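Local coordinates for protein probable dipeptidase (Pseudomonas aeruginosa, PDB 3B40) that probably hydrolyses dipeptides as a metal-dependent peptidase of the membrane dipeptidase family, at residues D43-G46 against L50-V53; M214-L219 against D249-L254; R272-P277 against E295-A300. The protein carries 11 engineered substitutions. All blocks are in the same frame, centred on the assembly; numbering follows the deposited sequence.

Interaction 1 (D43-G46 against L50-V53); sequences DKDG and LDLV
Asp51 presents one face of its carboxylate to the turn at Lys44-Gly46. From that face the backbone N of Gly46 donates to Asp51 OD2 over 3.1 Å, reaching it 60° out of the carboxylate plane. The carbonyl O of Lys44 lies over the same face, but it is modelled too close to Asp51 for its exact place to carry weight. OD2 also takes a salt bridge from Lys54, whose ammonium group binds Asp45 OD1 and Gly46 O as well. Asp45 OD1 and Asp51 OD2 are 4.3 Å apart, and this shared lysine, with Arg57 on Asp45, probably offsets their like charges. Asp51 is the N-cap of helix 52-58, and its side chain caps a backbone N just past Val53; chi1 of 48° folds the carboxylate back over its own backbone for this.

A second flat group is the peptide linking Lys44 to Asp45. Val53 lays CG2 over its face, 3.7 Å from Lys44 C, and the same methyl is 3.6 Å from Asp43 O. The other methyl, CG1, held opposite the backbone N by chi1 of 178°, touches Asp45 CB at 3.9 Å. Further back, Asp43 CB meets Leu52 CD1 at 4.2 Å. Asp45 is the centre of an inverse gamma turn, consistent with the Gly46 N-H facing Asp51.

The contact thus pins a surface loop, coming from strand 25-29, onto the start of helix 52-58. A backbone bond between Val42 and Leu52 extends the join, while Leu50 and Leu52 turn to Phe131 at the start of strand 131-138.

Interaction 2 (M214-L219 against D249-L254); sequences MSTKAL and DHEMQL
Glu251 reaches from helix 249-257 to the first turn of helix 216-225. Its CB lies 4.0 Å from Leu219 CD1. The next carbon, CG, comes within 4.1 Å of two methyls, Leu219 CD1 and Thr216 CG2. With chi1 at -73° and chi2 at 173° the chain runs extended across the gap, meeting the Thr216 side chain at about a right angle and putting CD against its hydroxyl. At the tip the two oxygens part company. OE2, buried with the rest of the residue, takes a hydrogen bond of 2.7 Å from Thr216 OG1, which stands 55° out of the carboxylate plane, and water 1 lies within bonding distance of this same OE2 and of Met214 O. OE1 turns back to its own helix and accepts from the backbone N of Ser248, as the N3 residue does in a capping box.

The two helices follow strands 208-210 and 230-235, parallel neighbours in the sheet, so they are adjacent outer helices of the TIM-barrel-type fold expected of this family. Helix 216-225 has its own cap: Ser215 OG accepts from Ala218 N at 3.3 Å.

One turn further along, the contact becomes apolar. Leu219 CD2 packs on Leu254 CD1 at 3.9 Å, while Leu254 also touches Glu220 and Ala223 of the facing helix.

Interaction 3 (R272-P277 against E295-A300); sequences RPLSKP and EGLDYA
Leu274 CD1 is at the tight end of this contact, pushed against Ala300 CB at 3.7 Å and Leu297 CD2 at 3.9 Å. Both Leu274 and Ala300 are buried, and beneath them helix 276-288 supplies Leu282, which each of them touches. Leu279 of the same helix lies against both Leu274 and Leu297, so the two segments close over a shared helical floor. The side chains of Leu274 and Leu297 pass at a slant, with the CD2 methyl of Leu297 also resting near CB and CG of Leu274.

Leu297 is forked between the two sides of the contact. While CD2 goes inward to Leu274, CD1 goes outward to Pro273, lying 3.9 Å from its CA and 4.1 Å from its CB. Its chi1 of -69° sets CG opposite its own carbonyl carbon and sends the fork across to the other segment. The proline is exposed and gives up little surface here, touching Leu297 with just CA and CB. This is the loose side, where the cover thins toward solvent, although Ile243 from another loop also lies against Leu297.

Ala300 is brought round beside Leu297 by a turn, closed by a bond of 3.0 Å from Ala300 N to Leu297 O.

No hydrogen bond or salt bridge crosses between 272-277 and 295-300. What joins them is methyl and proline carbon in van der Waals contact, so the fit depends on shape and on keeping water from Leu274 and Ala300, with no directional bond to fix the spacing.

The three contacts follow one another along the chain without interleaving and none touches another. Interaction 1 stands apart, its centre 36 Å from that of interaction 2, across the middle of the chain, and 34 Å from that of interaction 3. Interactions 2 and 3 are closer, with centres 22 Å apart and nearest atoms about 10 Å apart. A bound cadmium ion lies about 13 Å from the side chain of Leu254. Helix 249-257, used in interaction 2, leads into strand 261-265, after which the chain reaches 272-277 of interaction 3. None of the six segments contains a ligand of the metal sites at His14 and Asp389, Glu17 and Glu20, or Asp89 and His93.

Interaction 1 (D43-G46 against L50-V53)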
loop_
_atom_site.group_PDB
_atom_site.type_symbol
_atom_site.label_atom_id
_atom_site.label_comp_id
_atom_site.label_asym_id
_atom_site.label_seq_id
_atom_site.Cartn_x
_atom_site.Cartn_y
_atom_site.Cartn_z
ATOM N N ASP A 43 -20.393 5.969 7.406
ATOM C CA ASP A 43 -20.986 5.419 8.638
ATOM C C ASP A 43 -22.022 4.325 8.348
ATOM O O ASP A 43 -22.865 4.037 9.185
ATOM C CB ASP A 43 -21.603 6.541 9.468
ATOM C CG ASP A 43 -22.819 7.179 8.781
ATOM O OD1 ASP A 43 -22.813 7.318 7.538
ATOM O OD2 ASP A 43 -23.781 7.533 9.501
ATOM N N LYS A 44 -21.951 3.713 7.162
ATOM C CA LYS A 44 -22.865 2.647 6.808
ATOM C C LYS A 44 -22.109 1.407 6.358
ATOM O O LYS A 44 -20.958 1.515 5.963
ATOM C CB LYS A 44 -23.848 3.114 5.722
ATOM C CG LYS A 44 -24.903 4.094 6.254
ATOM C CD LYS A 44 -25.986 4.327 5.211
ATOM C CE LYS A 44 -27.149 5.155 5.765
ATOM N NZ LYS A 44 -28.134 5.492 4.672
ATOM N N ASP A 45 -22.768 0.248 6.419
ATOM C CA ASP A 45 -22.216 -1.026 5.953
ATOM C C ASP A 45 -22.294 -1.027 4.425
ATOM O O ASP A 45 -23.189 -1.653 3.828
ATOM C CB ASP A 45 -23.022 -2.197 6.558
ATOM C CG ASP A 45 -22.322 -3.555 6.423
ATOM O OD1 ASP A 45 -21.170 -3.605 5.947
ATOM O OD2 ASP A 45 -22.945 -4.593 6.778
ATOM N N GLY A 46 -21.342 -0.329 3.797
ATOM C CA GLY A 46 -21.385 -0.059 2.367
ATOM C C GLY A 46 -20.732 -1.046 1.414
ATOM O O GLY A 46 -20.411 -2.189 1.785
ATOM N N LEU A 50 -13.871 -0.615 3.433
ATOM C CA LEU A 50 -13.765 0.119 4.680
ATOM C C LEU A 50 -14.984 1.041 4.922
ATOM O O LEU A 50 -15.344 1.873 4.073
ATOM C CB LEU A 50 -12.475 0.958 4.723
ATOM C CG LEU A 50 -12.354 2.050 5.819
ATOM C CD1 LEU A 50 -12.189 1.509 7.297
ATOM C CD2 LEU A 50 -11.290 3.109 5.505
ATOM N N ASP A 51 -15.538 0.940 6.121
ATOM C CA ASP A 51 -16.489 1.947 6.652
ATOM C C ASP A 51 -16.500 1.843 8.168
ATOM O O ASP A 51 -15.849 0.964 8.711
ATOM C CB ASP A 51 -17.894 1.771 6.060
ATOM C CG ASP A 51 -18.374 0.333 6.115
ATOM O OD1 ASP A 51 -18.613 -0.185 7.247
ATOM O OD2 ASP A 51 -18.547 -0.270 5.019
ATOM N N LEU A 52 -17.224 2.730 8.858
ATOM C CA LEU A 52 -17.179 2.712 10.320
ATOM C C LEU A 52 -17.856 1.477 10.931
ATOM O O LEU A 52 -17.468 1.008 11.987
ATOM C CB LEU A 52 -17.697 4.023 10.919
ATOM C CG LEU A 52 -16.943 5.324 10.579
ATOM C CD1 LEU A 52 -17.719 6.532 11.118
ATOM C CD2 LEU A 52 -15.516 5.345 11.091
ATOM N N VAL A 53 -18.864 0.956 10.241
ATOM C CA VAL A 53 -19.551 -0.277 10.638
ATOM C C VAL A 53 -18.647 -1.513 10.564
ATOM O O VAL A 53 -18.528 -2.276 11.545
ATOM C CB VAL A 53 -20.836 -0.503 9.786
ATOM C CG1 VAL A 53 -21.527 -1.836 10.179
ATOM C CG2 VAL A 53 -21.815 0.677 9.966
#

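Interaction 2 (M214-L219 against D249-L254)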
loop_
_atom_site.group_PDB
_atom_site.type_symbol
_atom_site.label_atom_id
_atom_site.label_comp_id
_atom_site.label_asym_id
_atom_site.label_seq_id
_atom_site.Cartn_x
_atom_site.Cartn_y
_atom_site.Cartn_z
ATOM N N MET A 214 8.447 1.789 -5.068
ATOM C CA MET A 214 9.682 2.386 -5.567
ATOM C C MET A 214 10.578 1.310 -6.195
ATOM O O MET A 214 10.615 0.189 -5.715
ATOM C CB MET A 214 10.439 3.030 -4.383
ATOM C CG MET A 214 9.765 4.331 -3.837
ATOM S SD MET A 214 10.624 5.190 -2.469
ATOM C CE MET A 214 11.941 6.042 -3.303
ATOM N N SER A 215 11.327 1.661 -7.243
ATOM C CA SER A 215 12.329 0.768 -7.830
ATOM C C SER A 215 13.381 0.361 -6.770
ATOM O O SER A 215 13.513 1.011 -5.700
ATOM C CB SER A 215 13.002 1.448 -9.036
ATOM O OG SER A 215 14.010 2.320 -8.592
ATOM N N THR A 216 14.109 -0.711 -7.048
ATOM C CA THR A 216 15.166 -1.186 -6.148
ATOM C C THR A 216 16.277 -0.182 -5.921
ATOM O O THR A 216 16.695 0.026 -4.779
ATOM C CB THR A 216 15.743 -2.528 -6.613
ATOM O OG1 THR A 216 14.698 -3.508 -6.492
ATOM C CG2 THR A 216 16.947 -2.962 -5.713
ATOM N N LYS A 217 16.741 0.451 -6.992
ATOM C CA LYS A 217 17.766 1.487 -6.856
ATOM C C LYS A 217 17.319 2.693 -6.053
ATOM O O LYS A 217 18.132 3.290 -5.344
ATOM C CB LYS A 217 18.259 1.953 -8.224
ATOM C CG LYS A 217 19.184 0.945 -8.895
ATOM C CD LYS A 217 19.386 1.331 -10.373
ATOM C CE LYS A 217 20.047 0.183 -11.152
ATOM N NZ LYS A 217 21.354 -0.211 -10.531
ATOM N N ALA A 218 16.045 3.059 -6.165
ATOM C CA ALA A 218 15.537 4.231 -5.462
ATOM C C ALA A 218 15.436 3.905 -3.981
ATOM O O ALA A 218 15.794 4.726 -3.144
ATOM C CB ALA A 218 14.215 4.635 -6.002
ATOM N N LEU A 219 14.955 2.697 -3.685
ATOM C CA LEU A 219 14.952 2.168 -2.328
ATOM C C LEU A 219 16.358 2.243 -1.748
ATOM O O LEU A 219 16.519 2.689 -0.624
ATOM C CB LEU A 219 14.492 0.708 -2.308
ATOM C CG LEU A 219 14.202 0.092 -0.932
ATOM C CD1 LEU A 219 13.088 -0.967 -1.018
ATOM C CD2 LEU A 219 15.454 -0.460 -0.228
ATOM N N ASP A 249 15.413 -10.145 -0.366
ATOM C CA ASP A 249 15.927 -10.218 1.035
ATOM C C ASP A 249 16.781 -9.010 1.373
ATOM O O ASP A 249 16.631 -8.433 2.446
ATOM C CB ASP A 249 16.746 -11.499 1.254
ATOM C CG ASP A 249 15.899 -12.756 1.226
ATOM O OD1 ASP A 249 14.674 -12.717 0.924
ATOM O OD2 ASP A 249 16.473 -13.810 1.555
ATOM N N HIS A 250 17.637 -8.592 0.433
ATOM C CA HIS A 250 18.511 -7.434 0.660
ATOM C C HIS A 250 17.748 -6.103 0.865
ATOM O O HIS A 250 18.121 -5.289 1.700
ATOM C CB HIS A 250 19.544 -7.297 -0.460
ATOM C CG HIS A 250 20.516 -6.174 -0.226
ATOM N ND1 HIS A 250 20.421 -4.964 -0.878
ATOM C CD2 HIS A 250 21.573 -6.067 0.617
ATOM C CE1 HIS A 250 21.377 -4.160 -0.450
ATOM N NE2 HIS A 250 22.091 -4.807 0.454
ATOM N N GLU A 251 16.677 -5.886 0.094
ATOM C CA GLU A 251 15.834 -4.696 0.277
ATOM C C GLU A 251 15.206 -4.671 1.683
ATOM O O GLU A 251 15.199 -3.629 2.366
ATOM C CB GLU A 251 14.742 -4.638 -0.803
ATOM C CG GLU A 251 15.290 -4.249 -2.171
ATOM C CD GLU A 251 14.263 -4.344 -3.291
ATOM O OE1 GLU A 251 13.729 -5.454 -3.577
ATOM O OE2 GLU A 251 14.010 -3.309 -3.917
ATOM N N MET A 252 14.709 -5.824 2.111
ATOM C CA MET A 252 14.208 -6.051 3.478
ATOM C C MET A 252 15.265 -5.741 4.540
ATOM O O MET A 252 14.976 -5.088 5.548
ATOM C CB MET A 252 13.712 -7.511 3.648
ATOM C CG MET A 252 12.417 -7.934 2.898
ATOM S SD MET A 252 11.921 -9.725 3.114
ATOM C CE MET A 252 11.851 -10.063 1.390
ATOM N N GLN A 253 16.504 -6.181 4.319
ATOM C CA GLN A 253 17.573 -5.901 5.291
ATOM C C GLN A 253 17.813 -4.395 5.429
ATOM O O GLN A 253 18.031 -3.901 6.523
ATOM C CB GLN A 253 18.875 -6.592 4.894
ATOM C CG GLN A 253 18.922 -8.107 5.223
ATOM C CD GLN A 253 18.628 -8.393 6.698
ATOM O OE1 GLN A 253 19.399 -7.983 7.588
ATOM N NE2 GLN A 253 17.509 -9.090 6.963
ATOM N N LEU A 254 17.807 -3.684 4.310
ATOM C CA LEU A 254 17.934 -2.235 4.321
ATOM C C LEU A 254 16.863 -1.531 5.160
ATOM O O LEU A 254 17.153 -0.539 5.860
ATOM C CB LEU A 254 17.941 -1.681 2.896
ATOM C CG LEU A 254 19.214 -1.973 2.086
ATOM C CD1 LEU A 254 19.092 -1.369 0.679
ATOM C CD2 LEU A 254 20.498 -1.471 2.789
HETATM O O HOH W 1 11.737 -1.964 -4.185
#

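Interaction 3 (R272-P277 against E295-A300)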
loop_
_atom_site.group_PDB
_atom_site.type_symbol
_atom_site.label_atom_id
_atom_site.label_comp_id
_atom_site.label_asym_id
_atom_site.label_seq_id
_atom_site.Cartn_x
_atom_site.Cartn_y
_atom_site.Cartn_z
ATOM N N ARG A 272 0.567 -15.450 -4.224
ATOM C CA ARG A 272 0.525 -16.707 -4.961
ATOM C C ARG A 272 0.822 -16.469 -6.454
ATOM O O ARG A 272 0.140 -15.649 -7.071
ATOM C CB ARG A 272 -0.859 -17.327 -4.827
ATOM C CG ARG A 272 -0.997 -18.648 -5.561
ATOM C CD ARG A 272 -2.439 -19.130 -5.577
ATOM N NE ARG A 272 -2.837 -19.658 -4.286
ATOM C CZ ARG A 272 -4.062 -20.086 -4.008
ATOM N NH1 ARG A 272 -4.989 -20.037 -4.949
ATOM N NH2 ARG A 272 -4.364 -20.545 -2.787
ATOM N N PRO A 273 1.815 -17.192 -7.029
ATOM C CA PRO A 273 2.092 -17.128 -8.475
ATOM C C PRO A 273 0.859 -17.558 -9.299
ATOM O O PRO A 273 0.148 -18.458 -8.888
ATOM C CB PRO A 273 3.241 -18.134 -8.684
ATOM C CG PRO A 273 3.770 -18.458 -7.327
ATOM C CD PRO A 273 2.739 -18.090 -6.307
ATOM N N LEU A 274 0.609 -16.911 -10.432
ATOM C CA LEU A 274 -0.557 -17.227 -11.255
ATOM C C LEU A 274 -0.559 -18.696 -11.664
ATOM O O LEU A 274 0.481 -19.246 -12.064
ATOM C CB LEU A 274 -0.593 -16.341 -12.506
ATOM C CG LEU A 274 -0.744 -14.822 -12.301
ATOM C CD1 LEU A 274 -0.650 -14.091 -13.647
ATOM C CD2 LEU A 274 -2.029 -14.426 -11.592
ATOM N N SER A 275 -1.721 -19.332 -11.523
ATOM C CA SER A 275 -1.920 -20.734 -11.908
ATOM C C SER A 275 -1.788 -20.911 -13.413
ATOM O O SER A 275 -2.006 -19.966 -14.177
ATOM C CB SER A 275 -3.289 -21.225 -11.453
ATOM O OG SER A 275 -4.320 -20.506 -12.107
ATOM N N LYS A 276 -1.433 -22.124 -13.837
ATOM C CA LYS A 276 -1.240 -22.414 -15.268
ATOM C C LYS A 276 -2.437 -22.066 -16.168
ATOM O O LYS A 276 -2.242 -21.489 -17.256
ATOM C CB LYS A 276 -0.754 -23.861 -15.497
ATOM C CG LYS A 276 -0.164 -24.098 -16.884
ATOM C CD LYS A 276 0.917 -23.057 -17.192
ATOM C CE LYS A 276 1.953 -23.581 -18.192
ATOM N NZ LYS A 276 1.516 -23.406 -19.596
ATOM N N PRO A 277 -3.688 -22.404 -15.735
ATOM C CA PRO A 277 -4.830 -22.001 -16.586
ATOM C C PRO A 277 -4.905 -20.505 -16.886
ATOM O O PRO A 277 -5.377 -20.105 -17.959
ATOM C CB PRO A 277 -6.057 -22.450 -15.774
ATOM C CG PRO A 277 -5.543 -23.614 -14.966
ATOM C CD PRO A 277 -4.142 -23.183 -14.563
ATOM N N GLU A 295 7.574 -14.519 -19.951
ATOM C CA GLU A 295 8.710 -15.035 -19.175
ATOM C C GLU A 295 8.667 -14.336 -17.840
ATOM O O GLU A 295 9.114 -13.190 -17.717
ATOM C CB GLU A 295 10.044 -14.683 -19.808
ATOM C CG GLU A 295 10.716 -15.825 -20.549
ATOM C CD GLU A 295 10.853 -15.515 -22.018
ATOM O OE1 GLU A 295 11.197 -14.352 -22.346
ATOM O OE2 GLU A 295 10.631 -16.422 -22.848
ATOM N N GLY A 296 8.086 -14.984 -16.850
ATOM C CA GLY A 296 7.965 -14.377 -15.529
ATOM C C GLY A 296 6.690 -13.564 -15.436
ATOM O O GLY A 296 5.976 -13.355 -16.431
ATOM N N LEU A 297 6.419 -13.067 -14.237
ATOM C CA LEU A 297 5.073 -12.566 -13.947
ATOM C C LEU A 297 4.891 -11.062 -14.069
ATOM O O LEU A 297 3.771 -10.579 -13.963
ATOM C CB LEU A 297 4.632 -13.039 -12.556
ATOM C CG LEU A 297 4.355 -14.529 -12.421
ATOM C CD1 LEU A 297 4.158 -14.886 -10.934
ATOM C CD2 LEU A 297 3.116 -14.884 -13.237
ATOM N N ASP A 298 5.981 -10.318 -14.285
ATOM C CA ASP A 298 5.889 -8.862 -14.256
ATOM C C ASP A 298 4.912 -8.299 -15.294
ATOM O O ASP A 298 4.163 -7.350 -15.014
ATOM C CB ASP A 298 7.260 -8.230 -14.428
ATOM C CG ASP A 298 8.172 -8.484 -13.257
ATOM O OD1 ASP A 298 7.772 -8.268 -12.101
ATOM O OD2 ASP A 298 9.317 -8.886 -13.496
ATOM N N TYR A 299 4.918 -8.897 -16.485
ATOM C CA TYR A 299 4.051 -8.448 -17.575
ATOM C C TYR A 299 2.747 -9.235 -17.644
ATOM O O TYR A 299 1.947 -9.018 -18.560
ATOM C CB TYR A 299 4.769 -8.573 -18.924
ATOM C CG TYR A 299 6.055 -7.764 -19.065
ATOM C CD1 TYR A 299 6.347 -6.696 -18.208
ATOM C CD2 TYR A 299 6.947 -8.047 -20.103
ATOM C CE1 TYR A 299 7.529 -5.974 -18.350
ATOM C CE2 TYR A 299 8.123 -7.331 -20.271
ATOM C CZ TYR A 299 8.407 -6.304 -19.399
ATOM O OH TYR A 299 9.552 -5.608 -19.580
ATOM N N ALA A 300 2.572 -10.172 -16.704
ATOM C CA ALA A 300 1.350 -10.943 -16.565
ATOM C C ALA A 300 0.373 -10.143 -15.726
ATOM O O ALA A 300 -0.840 -10.200 -15.953
ATOM C CB ALA A 300 1.625 -12.279 -15.877
#